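Local coordinates for phosphogluconate dehydrogenase NAD-binding putative C-terminal domain-containing protein (Sinorhizobium meliloti, PDB 4EZB) that is of unknown function but may be an NAD(P)-dependent oxidoreductase related to phosphogluconate dehydrogenase, at residues L51-L56 / L74-L79; A83-A88 / A105-H110. One frame throughout, in Å; residues are numbered along the deposited sequence.

Contact 1 (L51-L56 / L74-L79); sequences LAAYDL and LGVEPL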
loop_
_atom_site.group_PDB
_atom_site.type_symbol
_atom_site.label_atom_id
_atom_site.label_comp_id
_atom_site.label_asym_id
_atom_site.label_seq_id
_atom_site.Cartn_x
_atom_site.Cartn_y
_atom_site.Cartn_z
ATOM N N LEU A 51 -2.566 26.325 -36.421
ATOM C CA LEU A 51 -2.353 24.905 -36.200
ATOM C C LEU A 51 -1.864 24.230 -37.472
ATOM O O LEU A 51 -2.171 24.680 -38.572
ATOM C CB LEU A 51 -3.642 24.243 -35.689
ATOM C CG LEU A 51 -4.240 24.743 -34.355
ATOM C CD1 LEU A 51 -5.530 24.027 -33.980
ATOM C CD2 LEU A 51 -3.240 24.602 -33.209
ATOM N N ALA A 52 -1.082 23.163 -37.311
ATOM C CA ALA A 52 -0.666 22.268 -38.408
ATOM C C ALA A 52 -0.494 20.874 -37.834
ATOM O O ALA A 52 -0.426 20.708 -36.611
ATOM C CB ALA A 52 0.627 22.739 -39.063
ATOM N N ALA A 53 -0.453 19.868 -38.699
ATOM C CA ALA A 53 -0.199 18.512 -38.239
ATOM C C ALA A 53 0.537 17.686 -39.292
ATOM O O ALA A 53 0.153 17.685 -40.472
ATOM C CB ALA A 53 -1.491 17.831 -37.840
ATOM N N TYR A 54 1.611 17.010 -38.875
ATOM C CA TYR A 54 2.200 15.977 -39.716
ATOM C C TYR A 54 1.711 14.598 -39.259
ATOM O O TYR A 54 1.704 14.280 -38.055
ATOM C CB TYR A 54 3.731 16.033 -39.810
ATOM C CG TYR A 54 4.284 14.819 -40.540
ATOM C CD1 TYR A 54 4.209 14.713 -41.937
ATOM C CD2 TYR A 54 4.823 13.743 -39.831
ATOM C CE1 TYR A 54 4.686 13.584 -42.597
ATOM C CE2 TYR A 54 5.296 12.614 -40.481
ATOM C CZ TYR A 54 5.229 12.543 -41.853
ATOM O OH TYR A 54 5.710 11.417 -42.467
ATOM N N ASP A 55 1.269 13.807 -40.232
ATOM C CA ASP A 55 0.851 12.432 -40.003
ATOM C C ASP A 55 1.254 11.641 -41.253
ATOM O O ASP A 55 1.188 12.160 -42.368
ATOM C CB ASP A 55 -0.661 12.374 -39.762
ATOM C CG ASP A 55 -1.116 11.081 -39.115
ATOM O OD1 ASP A 55 -1.665 11.161 -38.000
ATOM O OD2 ASP A 55 -0.967 9.990 -39.711
ATOM N N LEU A 56 1.712 10.406 -41.054
ATOM C CA LEU A 56 2.097 9.531 -42.167
ATOM C C LEU A 56 0.892 9.219 -43.047
ATOM O O LEU A 56 1.038 9.022 -44.254
ATOM C CB LEU A 56 2.700 8.220 -41.647
ATOM C CG LEU A 56 4.059 8.226 -40.931
ATOM C CD1 LEU A 56 4.197 6.994 -40.035
ATOM C CD2 LEU A 56 5.232 8.330 -41.907
ATOM N N LEU A 74 -11.465 20.530 -38.266
ATOM C CA LEU A 74 -10.935 21.060 -36.995
ATOM C C LEU A 74 -10.070 22.305 -37.221
ATOM O O LEU A 74 -9.565 22.895 -36.277
ATOM C CB LEU A 74 -10.177 19.978 -36.197
ATOM C CG LEU A 74 -10.937 18.676 -35.862
ATOM C CD1 LEU A 74 -10.039 17.561 -35.344
ATOM C CD2 LEU A 74 -12.108 18.876 -34.912
ATOM N N GLY A 75 -9.925 22.708 -38.479
ATOM C CA GLY A 75 -9.192 23.920 -38.836
ATOM C C GLY A 75 -7.697 23.811 -38.630
ATOM O O GLY A 75 -7.061 24.774 -38.179
ATOM N N VAL A 76 -7.152 22.635 -38.967
ATOM C CA VAL A 76 -5.721 22.313 -38.879
ATOM C C VAL A 76 -5.142 22.093 -40.287
ATOM O O VAL A 76 -5.762 21.425 -41.105
ATOM C CB VAL A 76 -5.513 21.023 -38.046
ATOM C CG1 VAL A 76 -4.048 20.607 -38.025
ATOM C CG2 VAL A 76 -6.034 21.198 -36.626
ATOM N N GLU A 77 -3.963 22.639 -40.570
ATOM C CA GLU A 77 -3.332 22.401 -41.860
ATOM C C GLU A 77 -2.555 21.080 -41.896
ATOM O O GLU A 77 -1.725 20.805 -41.017
ATOM C CB GLU A 77 -2.402 23.544 -42.258
ATOM C CG GLU A 77 -2.106 23.533 -43.755
ATOM C CD GLU A 77 -0.737 24.082 -44.133
ATOM O OE1 GLU A 77 -0.275 25.058 -43.502
ATOM O OE2 GLU A 77 -0.123 23.546 -45.087
ATOM N N PRO A 78 -2.825 20.248 -42.915
ATOM C CA PRO A 78 -1.999 19.058 -43.129
ATOM C C PRO A 78 -0.624 19.426 -43.680
ATOM O O PRO A 78 -0.502 20.327 -44.490
ATOM C CB PRO A 78 -2.802 18.253 -44.161
ATOM C CG PRO A 78 -4.205 18.767 -44.045
ATOM C CD PRO A 78 -4.036 20.230 -43.757
ATOM N N LEU A 79 0.409 18.758 -43.196
ATOM C CA LEU A 79 1.744 18.936 -43.719
ATOM C C LEU A 79 2.051 17.654 -44.468
ATOM O O LEU A 79 1.742 16.573 -43.976
ATOM C CB LEU A 79 2.745 19.147 -42.570
ATOM C CG LEU A 79 2.564 20.391 -41.681
ATOM C CD1 LEU A 79 3.235 20.226 -40.328
ATOM C CD2 LEU A 79 3.074 21.641 -42.393
#
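The ring of Tyr-54 meets Leu-79 at its edge: the carbonyl O of Leu-79 lies near the ring plane, 3.7 Å from Tyr-54 CD1. Over one face, offset toward the rim, sits the backbone N of Leu-56 from the ring's own segment. CG stands anti to the backbone N (chi1 172°), beside the carbonyl carbon, and the ring points onward in the direction of the strand.

Strands 50-54 and 77-79 run parallel. Ala-53 serves both ways, its N giving a hydrogen bond to Glu-77 O (2.8 Å) and its O receiving one from Leu-79 N (2.9 Å); the bond from Glu-77 N to Leu-51 O is weak. Pro-78, without an N-H, fits between the two bonding residues. Small Ala-52 leaves room for Leu-79, whose CD1 lies 3.8 Å from Ala-52 CB. On the other face Val-76 divides its branches, CG1 against Ala-53 CB and CG2 against Leu-51 CD1 (3.9 Å).

Gly-75, with positive phi, ends helix 64-73 in a Schellman motif and turns the chain into strand 77-79, completing a beta-alpha-beta unit. Strand 50-54 also bonds to strand 26-30, while helix 34-44 covers Leu-51 and Val-76.

Contact 2 (A83-A88 / A105-H110); sequences AGIACA and ASAAPH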
loop_
_atom_site.group_PDB
_atom_site.type_symbol
_atom_site.label_atom_id
_atom_site.label_comp_id
_atom_site.label_asym_id
_atom_site.label_seq_id
_atom_site.Cartn_x
_atom_site.Cartn_y
_atom_site.Cartn_z
ATOM N N ALA A 83 9.375 18.073 -42.512
ATOM C CA ALA A 83 10.078 19.349 -42.668
ATOM C C ALA A 83 9.162 20.560 -42.637
ATOM O O ALA A 83 9.629 21.693 -42.503
ATOM C CB ALA A 83 10.925 19.349 -43.922
ATOM N N GLY A 84 7.858 20.322 -42.734
ATOM C CA GLY A 84 6.875 21.393 -42.576
ATOM C C GLY A 84 6.721 21.904 -41.148
ATOM O O GLY A 84 5.891 22.769 -40.880
ATOM N N ILE A 85 7.504 21.373 -40.216
ATOM C CA ILE A 85 7.428 21.827 -38.830
ATOM C C ILE A 85 8.387 22.985 -38.595
ATOM O O ILE A 85 8.389 23.578 -37.519
ATOM C CB ILE A 85 7.726 20.707 -37.796
ATOM C CG1 ILE A 85 9.179 20.221 -37.921
ATOM C CG2 ILE A 85 6.655 19.608 -37.846
ATOM C CD1 ILE A 85 9.529 19.020 -37.068
ATOM N N ALA A 86 9.206 23.296 -39.592
ATOM C CA ALA A 86 10.147 24.396 -39.486
ATOM C C ALA A 86 9.440 25.709 -39.150
ATOM O O ALA A 86 10.059 26.636 -38.629
ATOM C CB ALA A 86 10.964 24.525 -40.766
ATOM N N CYS A 87 8.138 25.769 -39.424
ATOM C CA CYS A 87 7.337 26.979 -39.213
ATOM C C CYS A 87 6.832 27.124 -37.783
ATOM O O CYS A 87 6.420 28.215 -37.379
ATOM C CB CYS A 87 6.124 26.984 -40.151
ATOM S SG CYS A 87 6.488 26.789 -41.915
ATOM N N ALA A 88 6.842 26.022 -37.032
ATOM C CA ALA A 88 6.227 25.966 -35.706
ATOM C C ALA A 88 7.103 26.584 -34.623
ATOM O O ALA A 88 8.330 26.509 -34.693
ATOM C CB ALA A 88 5.878 24.531 -35.352
ATOM N N ALA A 105 13.896 11.943 -33.749
ATOM C CA ALA A 105 15.046 11.992 -34.643
ATOM C C ALA A 105 14.712 12.625 -35.996
ATOM O O ALA A 105 15.564 13.318 -36.563
ATOM C CB ALA A 105 15.646 10.610 -34.811
ATOM N N SER A 106 13.482 12.417 -36.490
ATOM C CA SER A 106 12.999 13.039 -37.749
ATOM C C SER A 106 12.861 14.534 -37.636
ATOM O O SER A 106 13.187 15.290 -38.571
ATOM C CB SER A 106 11.606 12.525 -38.117
ATOM O OG SER A 106 11.604 11.139 -38.356
ATOM N N ALA A 107 12.314 14.959 -36.503
ATOM C CA ALA A 107 12.021 16.349 -36.292
ATOM C C ALA A 107 13.286 17.161 -36.074
ATOM O O ALA A 107 13.385 18.297 -36.511
ATOM C CB ALA A 107 11.066 16.487 -35.114
ATOM N N ALA A 108 14.272 16.563 -35.419
ATOM C CA ALA A 108 15.438 17.306 -34.922
ATOM C C ALA A 108 16.065 18.262 -35.951
ATOM O O ALA A 108 16.282 19.440 -35.638
ATOM C CB ALA A 108 16.480 16.358 -34.312
ATOM N N PRO A 109 16.326 17.785 -37.191
ATOM C CA PRO A 109 16.977 18.705 -38.139
ATOM C C PRO A 109 16.086 19.843 -38.581
ATOM O O PRO A 109 16.595 20.836 -39.075
ATOM C CB PRO A 109 17.294 17.817 -39.353
ATOM C CG PRO A 109 17.093 16.402 -38.885
ATOM C CD PRO A 109 16.025 16.493 -37.838
ATOM N N HIS A 110 14.780 19.732 -38.390
ATOM C CA HIS A 110 13.874 20.709 -38.994
ATOM C C HIS A 110 13.420 21.820 -38.079
ATOM O O HIS A 110 12.879 22.825 -38.538
ATOM C CB HIS A 110 12.677 20.015 -39.643
ATOM C CG HIS A 110 13.083 19.034 -40.685
ATOM N ND1 HIS A 110 12.883 17.678 -40.546
ATOM C CD2 HIS A 110 13.750 19.203 -41.848
ATOM C CE1 HIS A 110 13.371 17.056 -41.602
ATOM N NE2 HIS A 110 13.903 17.959 -42.405
#
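His-110 lays one face of its imidazole over the methyl group of Ala-83 in a CH-pi contact, with Ala-83 CB 3.7 Å from the ring centroid and 21° off the ring normal. The methyl is displaced toward the rim, and its shortest approach is to His-110 CD2, at 3.5 Å. A small residue suits this place, because the backbone of Ala-83 also comes close: its CA lies 3.6 Å from His-110 CG. His-110 ND1 donates a weak, bent hydrogen bond to Ser-106 O, one turn back, which may bias the rotation of the imidazole.

Ile-85 meets the same histidine nearer its root, CG1 packing on His-110 CB while the two side chains cross at about a right angle. Its CG1 stands between the backbone N and the carbonyl carbon (chi1 65°), and the extended chain beyond carries CD1 to the methyl of Ala-107, 3.5 Å away. The segments belong to an alpha/beta domain of Rossmann type, the fold of many dinucleotide-binding proteins: the 3-10 segment that includes 83-85 comes after edge strand 77-79 and leads toward strand 90-93, and helix 100-107 follows that strand. Ile-85 and Ala-107 are buried and also touch strand 26-30, through Ala-28 and Ile-30 respectively, a place that suits apolar side chains.

No hydrogen bond joins the two segments. Ala-86 instead brings its CA to 3.3 Å from His-110 O in a CA-H...O contact, with Ala-86 CB also close to that oxygen. Just before the segment, Asp-81 accepts a hydrogen bond from Ala-83 N through OD2, and Val-82 touches both Ser-106 and His-110.

How the contacts relate
Contact 1 closes before contact 2 opens, and their centres lie 14 Å apart on the same side of the chain's centre. Both belong to the same alpha/beta domain: contact 1 pairs the outermost strand 77-79 with strand 50-54, whereas contact 2 joins the loop between strands 77-79 and 90-93 to helix 100-107 and the residues just after it. Leu-79 connects them directly, its CD2 lying 3.4 Å from Gly-84 O and its CD1 packing more loosely on Ile-85 CG2. Strand 26-30 is a shared neighbour, and between 77-79 and 90-93 the chain must pass over it and strand 50-54, the crossover that gives a Rossmann-type sheet its 3-2-1-4 order.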